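Local coordinates for uncharacterized protein 14 (Sulfolobus islandicus filamentous virus, PDB 2H36), which is of unknown function but belongs to a viral family related to the anti-CRISPR protein AcrID1, so it may counter a host CRISPR defence, at residues 18-27 and 46-56; 69-77 and 87-95. All coordinates share one frame; numbering follows the deposited sequence.

Contact 1: 18-27 and 46-56; sequences TEADDLDDAL and LKVTEEEYREL
Helix 19-27 packs on strand 46-49, part of the antiparallel sheet, and on the short helix 50-55 that follows it, and Ala20, Leu23, Leu46, Glu52 and Leu56 do most of the meeting. The helix runs across strand 46-49 at 105°, so its first two turns face both the strand and the short helix. Ala20 is buried against the passage from strand to helix: its CB lies 3.5 Å from CG2 of Val48 and also rests against the aliphatic part of Glu52. One turn on, Leu23 holds CG anti to its backbone N (chi1 167°), which turns the side chain to the contact, where CD2 touches two leucines. That methyl lies 3.8 Å from CD2 of Leu46 and equally 3.8 Å from CD2 of Leu56, the Leu23 and Leu56 side chains crossing at about a right angle. Leu56 reaches on with its other branch, CD1 coming 3.6 Å from CB of Asp24 as the two side chains slide past each other. Leu27 extends the apolar row toward Leu56, while at the outer end CB and CG of Glu19 lie along CD1 of Leu46.

Polar chemistry gathers at the start of the two helices. Thr49 and Glu52 make a capping box: Glu52 N donates to Thr49 OG1 at 3.1 Å, and Thr49 N to Glu52 OE1 at 3.2 Å, arriving from above the carboxylate plane. The other oxygen, OE2, takes a weak hydrogen bond from Thr18 OG1 at 3.3 Å. Asp21, Asp24 and Glu55, if ionised, would probably disfavour one another slightly. With one weak hydrogen bond between the segments, attachment rests mainly on the packing of Ala20, Leu23, Leu46 and Leu56.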
# COMPACT_ATOMS: atom_id res chain seq x y z
N THR A 18 -7.76 3.04 -9.12
CA THR A 18 -8.20 3.36 -7.78
C THR A 18 -6.97 3.98 -7.15
O THR A 18 -5.86 3.78 -7.65
CB THR A 18 -8.70 2.17 -6.94
OG1 THR A 18 -9.31 2.67 -5.74
CG2 THR A 18 -7.57 1.20 -6.58
N GLU A 19 -7.16 4.75 -6.07
CA GLU A 19 -6.05 5.34 -5.31
C GLU A 19 -4.97 4.31 -4.94
O GLU A 19 -3.79 4.58 -5.11
CB GLU A 19 -6.55 6.04 -4.05
CG GLU A 19 -6.82 7.54 -4.23
CD GLU A 19 -7.71 8.13 -3.12
OE1 GLU A 19 -7.79 7.57 -2.00
OE2 GLU A 19 -8.34 9.18 -3.38
N ALA A 20 -5.37 3.14 -4.45
CA ALA A 20 -4.41 2.06 -4.16
C ALA A 20 -3.51 1.74 -5.36
O ALA A 20 -2.30 1.63 -5.20
CB ALA A 20 -5.13 0.80 -3.71
N ASP A 21 -4.09 1.61 -6.54
CA ASP A 21 -3.32 1.35 -7.76
C ASP A 21 -2.25 2.41 -7.94
O ASP A 21 -1.13 2.11 -8.35
CB ASP A 21 -4.24 1.33 -8.97
CG ASP A 21 -5.26 0.22 -8.91
OD1 ASP A 21 -4.98 -0.81 -8.25
OD2 ASP A 21 -6.34 0.37 -9.51
N ASP A 22 -2.62 3.65 -7.62
CA ASP A 22 -1.77 4.81 -7.83
C ASP A 22 -0.61 4.81 -6.85
O ASP A 22 0.51 5.18 -7.20
CB ASP A 22 -2.62 6.06 -7.65
CG ASP A 22 -2.27 7.15 -8.63
OD1 ASP A 22 -1.93 6.84 -9.81
OD2 ASP A 22 -2.38 8.32 -8.20
N LEU A 23 -0.89 4.39 -5.62
CA LEU A 23 0.12 4.23 -4.60
C LEU A 23 1.00 3.04 -4.95
O LEU A 23 2.22 3.10 -4.87
CB LEU A 23 -0.53 4.03 -3.24
CG LEU A 23 0.41 3.55 -2.13
CD1 LEU A 23 1.40 4.65 -1.79
CD2 LEU A 23 -0.33 3.14 -0.87
N ASP A 24 0.35 1.95 -5.34
CA ASP A 24 1.01 0.70 -5.65
C ASP A 24 2.09 0.95 -6.68
O ASP A 24 3.18 0.40 -6.60
CB ASP A 24 -0.00 -0.32 -6.19
CG ASP A 24 0.53 -1.74 -6.21
OD1 ASP A 24 1.24 -2.13 -5.25
OD2 ASP A 24 0.23 -2.47 -7.18
N ASP A 25 1.74 1.80 -7.64
CA ASP A 25 2.59 2.21 -8.75
C ASP A 25 3.78 3.00 -8.26
O ASP A 25 4.88 2.86 -8.80
CB ASP A 25 1.77 3.10 -9.68
CG ASP A 25 1.97 2.77 -11.12
OD1 ASP A 25 1.81 1.57 -11.47
OD2 ASP A 25 2.27 3.70 -11.90
N ALA A 26 3.55 3.84 -7.25
CA ALA A 26 4.61 4.60 -6.62
C ALA A 26 5.51 3.66 -5.85
O ALA A 26 6.74 3.74 -5.96
CB ALA A 26 4.02 5.66 -5.69
N LEU A 27 4.91 2.74 -5.09
CA LEU A 27 5.69 1.77 -4.34
C LEU A 27 6.62 1.08 -5.33
O LEU A 27 7.82 1.09 -5.15
CB LEU A 27 4.79 0.88 -3.49
CG LEU A 27 4.14 1.50 -2.24
CD1 LEU A 27 3.41 0.42 -1.44
CD2 LEU A 27 5.13 2.19 -1.35
N LEU A 46 -4.98 8.31 2.61
CA LEU A 46 -5.29 7.62 1.38
C LEU A 46 -6.18 6.44 1.68
O LEU A 46 -5.71 5.43 2.20
CB LEU A 46 -4.01 7.12 0.73
CG LEU A 46 -4.25 6.58 -0.67
CD1 LEU A 46 -4.09 7.71 -1.66
CD2 LEU A 46 -3.27 5.48 -0.99
N LYS A 47 -7.47 6.60 1.36
CA LYS A 47 -8.52 5.58 1.60
C LYS A 47 -8.21 4.33 0.77
O LYS A 47 -7.64 4.42 -0.30
CB LYS A 47 -9.88 6.17 1.26
CG LYS A 47 -11.09 5.38 1.72
CD LYS A 47 -12.33 6.00 1.09
CE LYS A 47 -13.61 5.53 1.76
NZ LYS A 47 -14.73 6.52 1.60
N VAL A 48 -8.51 3.16 1.38
CA VAL A 48 -8.18 1.92 0.70
C VAL A 48 -8.95 0.78 1.33
O VAL A 48 -9.28 0.82 2.50
CB VAL A 48 -6.62 1.80 0.86
CG1 VAL A 48 -6.18 0.60 1.70
CG2 VAL A 48 -5.95 1.83 -0.50
N THR A 49 -9.27 -0.24 0.55
CA THR A 49 -10.04 -1.35 1.10
C THR A 49 -9.07 -2.36 1.68
O THR A 49 -7.87 -2.28 1.39
CB THR A 49 -10.97 -1.98 0.06
OG1 THR A 49 -10.23 -2.88 -0.77
CG2 THR A 49 -11.59 -0.91 -0.80
N GLU A 50 -9.57 -3.27 2.51
CA GLU A 50 -8.71 -4.27 3.16
C GLU A 50 -7.92 -5.08 2.12
O GLU A 50 -6.71 -5.28 2.27
CB GLU A 50 -9.53 -5.20 4.07
CG GLU A 50 -9.99 -4.56 5.38
CD GLU A 50 -11.16 -5.30 6.05
OE1 GLU A 50 -12.18 -5.61 5.36
OE2 GLU A 50 -11.09 -5.53 7.28
N GLU A 51 -8.61 -5.51 1.06
CA GLU A 51 -7.95 -6.31 0.04
C GLU A 51 -7.05 -5.46 -0.85
O GLU A 51 -6.00 -5.93 -1.30
CB GLU A 51 -8.91 -7.28 -0.66
CG GLU A 51 -9.88 -6.68 -1.65
CD GLU A 51 -10.44 -7.77 -2.56
OE1 GLU A 51 -9.61 -8.48 -3.18
OE2 GLU A 51 -11.69 -7.92 -2.67
N GLU A 52 -7.41 -4.16 -0.99
CA GLU A 52 -6.55 -3.29 -1.78
C GLU A 52 -5.22 -3.20 -1.00
O GLU A 52 -4.13 -3.24 -1.60
CB GLU A 52 -7.17 -1.90 -1.93
CG GLU A 52 -7.86 -1.65 -3.26
CD GLU A 52 -8.65 -0.34 -3.29
OE1 GLU A 52 -8.40 0.54 -2.44
OE2 GLU A 52 -9.53 -0.19 -4.16
N TYR A 53 -5.32 -3.10 0.32
CA TYR A 53 -4.18 -3.02 1.23
C TYR A 53 -3.33 -4.28 1.24
O TYR A 53 -2.11 -4.22 1.37
CB TYR A 53 -4.67 -2.73 2.65
CG TYR A 53 -3.59 -2.52 3.71
CD1 TYR A 53 -3.43 -3.43 4.75
CD2 TYR A 53 -2.76 -1.39 3.68
CE1 TYR A 53 -2.45 -3.24 5.72
CE2 TYR A 53 -1.78 -1.19 4.65
CZ TYR A 53 -1.62 -2.12 5.68
OH TYR A 53 -0.66 -1.93 6.66
N ARG A 54 -3.98 -5.44 1.11
CA ARG A 54 -3.27 -6.72 1.09
C ARG A 54 -2.53 -6.88 -0.23
O ARG A 54 -1.49 -7.55 -0.29
CB ARG A 54 -4.23 -7.89 1.30
CG ARG A 54 -5.01 -7.87 2.60
CD ARG A 54 -5.64 -9.23 2.88
NE ARG A 54 -7.00 -9.13 3.42
CZ ARG A 54 -8.10 -9.30 2.70
NH1 ARG A 54 -8.03 -9.58 1.40
NH2 ARG A 54 -9.30 -9.19 3.27
N GLU A 55 -3.06 -6.25 -1.27
CA GLU A 55 -2.45 -6.26 -2.60
C GLU A 55 -1.21 -5.36 -2.67
O GLU A 55 -0.36 -5.54 -3.53
CB GLU A 55 -3.49 -5.80 -3.62
CG GLU A 55 -3.24 -6.26 -5.05
CD GLU A 55 -4.47 -6.06 -5.93
OE1 GLU A 55 -5.60 -6.05 -5.39
OE2 GLU A 55 -4.30 -5.92 -7.16
N LEU A 56 -1.14 -4.39 -1.76
CA LEU A 56 -0.05 -3.44 -1.68
C LEU A 56 1.13 -3.98 -0.91
O LEU A 56 2.22 -3.41 -0.95
CB LEU A 56 -0.50 -2.25 -0.83
CG LEU A 56 -0.80 -0.85 -1.36
CD1 LEU A 56 -1.13 -0.84 -2.84
CD2 LEU A 56 -1.93 -0.25 -0.55

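Contact 2: 69-77 and 87-95; sequences NGITIDQYT and KLEFTYRKE
With CG placed between its backbone N and carbonyl carbon (chi1 71°), Tyr92 turns its ring back over its partner Thr72 on the neighbouring strand. The CB of Thr72 stands over one face of that ring, offset toward the rim and 3.7 Å from the centroid, a CH-pi contact, while its CG2 lies close to the phenol end. OD2 of Asp74 comes up to the same ring at its edge. On the opposite side of the sheet, Gln75 and Glu89 both swing CG anti to the backbone N (chi1 -170° and 177°), and their extended chains cross. NE2 of Gln75 donates at 3.0 Å to OE1 of Glu89, which accepts with its anti lone pair and lies near the Gln75 amide plane.

The two segments are the antiparallel arms of a beta hairpin, strands 71-79 and 85-94. Thr72-Tyr92, Asp74-Phe90 and Tyr76-Leu88 are its hydrogen-bonded pairs, each joined by bonds in both directions; Tyr76 N to Leu88 O, for example, measures 2.7 Å. Their side chains share one face, where Tyr76 OH hydrogen-bonds to Asp74 OD2, which also meets Tyr53 OH of helix 50-55, and CD1 of Tyr76 approaches the edge of the Phe90 ring. The non-hydrogen-bonded pairs Ile73-Thr91, Gln75-Glu89 and Thr77-Lys87 occupy the other face. There Lys87 bends at its second torsion, carrying NZ back to Thr77 OG1 for a 2.7 Å hydrogen bond. Further along this face, past Gln75, CG2 of Ile73 lies 3.6 Å from CD of Glu89.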
# COMPACT_ATOMS: atom_id res chain seq x y z
N ASN A 69 -5.08 3.66 20.56
CA ASN A 69 -6.05 4.67 20.14
C ASN A 69 -6.51 4.21 18.74
O ASN A 69 -6.56 3.00 18.49
CB ASN A 69 -5.58 6.12 20.22
CG ASN A 69 -5.06 6.47 21.62
OD1 ASN A 69 -3.86 6.64 21.83
ND2 ASN A 69 -5.96 6.53 22.58
N GLY A 70 -6.85 5.12 17.84
CA GLY A 70 -7.35 4.67 16.54
C GLY A 70 -6.30 4.20 15.54
O GLY A 70 -6.63 3.84 14.42
N ILE A 71 -4.99 4.43 15.99
CA ILE A 71 -3.92 4.17 15.03
C ILE A 71 -3.11 2.87 15.04
O ILE A 71 -2.79 2.34 16.10
CB ILE A 71 -2.94 5.36 15.29
CG1 ILE A 71 -3.69 6.69 15.19
CG2 ILE A 71 -1.74 5.34 14.31
CD1 ILE A 71 -3.05 7.82 15.96
N THR A 72 -2.77 2.38 13.85
CA THR A 72 -2.00 1.16 13.70
C THR A 72 -0.72 1.40 12.92
O THR A 72 -0.75 1.69 11.73
CB THR A 72 -2.81 0.11 12.89
OG1 THR A 72 -4.06 -0.16 13.55
CG2 THR A 72 -2.01 -1.18 12.69
N ILE A 73 0.42 1.16 13.58
CA ILE A 73 1.69 1.33 12.88
C ILE A 73 1.93 -0.13 12.47
O ILE A 73 1.96 -1.02 13.31
CB ILE A 73 2.82 2.00 13.71
CG1 ILE A 73 2.48 3.47 13.94
CG2 ILE A 73 4.17 1.87 13.02
CD1 ILE A 73 2.89 3.97 15.26
N ASP A 74 1.97 -0.34 11.14
CA ASP A 74 2.07 -1.70 10.67
C ASP A 74 3.39 -1.86 9.94
O ASP A 74 3.69 -1.12 8.99
CB ASP A 74 0.83 -1.88 9.80
CG ASP A 74 0.49 -3.32 9.55
OD1 ASP A 74 1.06 -4.18 10.27
OD2 ASP A 74 -0.35 -3.58 8.65
N GLN A 75 4.19 -2.82 10.36
CA GLN A 75 5.49 -3.01 9.74
C GLN A 75 5.63 -4.33 8.97
O GLN A 75 5.21 -5.39 9.43
CB GLN A 75 6.57 -2.86 10.79
CG GLN A 75 7.96 -2.79 10.23
CD GLN A 75 8.96 -2.35 11.27
OE1 GLN A 75 9.87 -3.09 11.62
NE2 GLN A 75 8.79 -1.12 11.77
N TYR A 76 6.24 -4.25 7.79
CA TYR A 76 6.43 -5.41 6.91
C TYR A 76 7.89 -5.65 6.53
O TYR A 76 8.64 -4.69 6.31
CB TYR A 76 5.55 -5.27 5.68
CG TYR A 76 4.09 -5.35 6.06
CD1 TYR A 76 3.39 -4.21 6.48
CD2 TYR A 76 3.41 -6.58 6.06
CE1 TYR A 76 2.07 -4.28 6.87
CE2 TYR A 76 2.09 -6.66 6.44
CZ TYR A 76 1.42 -5.51 6.85
OH TYR A 76 0.11 -5.58 7.22
N THR A 77 8.29 -6.91 6.48
CA THR A 77 9.68 -7.25 6.22
C THR A 77 9.80 -8.05 4.94
O THR A 77 9.02 -8.97 4.69
CB THR A 77 10.28 -8.04 7.38
OG1 THR A 77 10.57 -7.15 8.46
CG2 THR A 77 11.55 -8.77 6.97
N LYS A 87 12.25 -3.01 5.13
CA LYS A 87 11.13 -2.64 6.01
C LYS A 87 10.19 -1.60 5.45
O LYS A 87 10.59 -0.46 5.21
CB LYS A 87 11.65 -2.07 7.33
CG LYS A 87 12.62 -2.96 8.08
CD LYS A 87 11.89 -3.97 8.92
CE LYS A 87 12.82 -5.02 9.45
NZ LYS A 87 12.09 -5.95 10.36
N LEU A 88 8.94 -1.99 5.22
CA LEU A 88 7.90 -1.09 4.75
C LEU A 88 7.03 -0.87 5.98
O LEU A 88 6.77 -1.81 6.72
CB LEU A 88 7.22 -1.67 3.52
CG LEU A 88 5.96 -0.97 3.02
CD1 LEU A 88 6.34 0.39 2.44
CD2 LEU A 88 5.28 -1.83 1.99
N GLU A 89 6.56 0.36 6.18
CA GLU A 89 5.74 0.67 7.36
C GLU A 89 4.57 1.58 7.06
O GLU A 89 4.76 2.69 6.55
CB GLU A 89 6.63 1.30 8.42
CG GLU A 89 5.90 1.73 9.67
CD GLU A 89 6.85 2.31 10.71
OE1 GLU A 89 7.51 1.52 11.43
OE2 GLU A 89 6.95 3.57 10.78
N PHE A 90 3.35 1.12 7.37
CA PHE A 90 2.14 1.94 7.18
C PHE A 90 1.46 2.41 8.46
O PHE A 90 1.07 1.58 9.29
CB PHE A 90 1.04 1.15 6.48
CG PHE A 90 1.39 0.72 5.08
CD1 PHE A 90 2.05 -0.49 4.85
CD2 PHE A 90 1.04 1.50 3.99
CE1 PHE A 90 2.36 -0.90 3.57
CE2 PHE A 90 1.35 1.09 2.70
CZ PHE A 90 2.01 -0.11 2.49
N THR A 91 1.22 3.73 8.53
CA THR A 91 0.57 4.27 9.73
C THR A 91 -0.85 4.49 9.24
O THR A 91 -1.05 5.17 8.24
CB THR A 91 1.15 5.58 10.23
OG1 THR A 91 2.48 5.37 10.68
CG2 THR A 91 0.33 6.11 11.39
N TYR A 92 -1.83 3.92 9.93
CA TYR A 92 -3.22 4.08 9.50
C TYR A 92 -4.36 3.84 10.48
O TYR A 92 -4.30 2.96 11.34
CB TYR A 92 -3.57 3.06 8.42
CG TYR A 92 -3.69 1.63 8.89
CD1 TYR A 92 -2.68 0.70 8.63
CD2 TYR A 92 -4.84 1.18 9.55
CE1 TYR A 92 -2.80 -0.63 9.03
CE2 TYR A 92 -4.96 -0.14 9.97
CZ TYR A 92 -3.94 -1.04 9.70
OH TYR A 92 -4.07 -2.35 10.10
N ARG A 93 -5.45 4.64 10.23
CA ARG A 93 -6.64 4.46 11.05
C ARG A 93 -7.51 3.60 10.16
O ARG A 93 -7.36 3.62 8.93
CB ARG A 93 -7.36 5.77 11.37
CG ARG A 93 -6.72 6.55 12.48
CD ARG A 93 -7.24 7.96 12.50
NE ARG A 93 -8.68 7.99 12.74
CZ ARG A 93 -9.39 9.10 12.87
NH1 ARG A 93 -8.80 10.28 12.78
NH2 ARG A 93 -10.69 9.03 13.08
N LYS A 94 -8.40 2.83 10.77
CA LYS A 94 -9.24 1.91 10.03
C LYS A 94 -10.64 2.02 10.58
O LYS A 94 -10.87 1.82 11.77
CB LYS A 94 -8.70 0.49 10.17
CG LYS A 94 -9.63 -0.58 9.64
CD LYS A 94 -8.86 -1.88 9.42
CE LYS A 94 -9.87 -2.98 9.00
NZ LYS A 94 -9.04 -4.08 8.37
N GLU A 95 -11.59 2.36 9.70
CA GLU A 95 -12.98 2.42 10.13
C GLU A 95 -14.18 2.27 9.18
O GLU A 95 -14.54 3.21 8.45
CB GLU A 95 -13.24 3.65 11.03
CG GLU A 95 -13.13 5.05 10.38
CD GLU A 95 -13.81 6.11 11.26
OE1 GLU A 95 -13.07 6.89 11.91
OE2 GLU A 95 -15.08 6.13 11.33

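Overall arrangement
Contact 1 closes before contact 2 opens along the chain; their centres are about 14 Å apart, and both reach the same antiparallel sheet. Strand 98-109 connects them, pairing with strand 45-49 of contact 1 and strand 85-94 of contact 2; strand 62-66 flanks the hairpin beyond 71-79. Helix 50-55 bridges them directly. Its Tyr53 packs edge-to-face on Phe90 and Tyr92, and its OH probably hydrogen-bonds to OD2 of Asp74, 2.6 Å away. A salt bridge from Glu50 OE2 to Lys94 NZ joins the start of that helix to the end of the hairpin. Helix 19-30, helix 50-55 and the sheet therefore make up one compact unit.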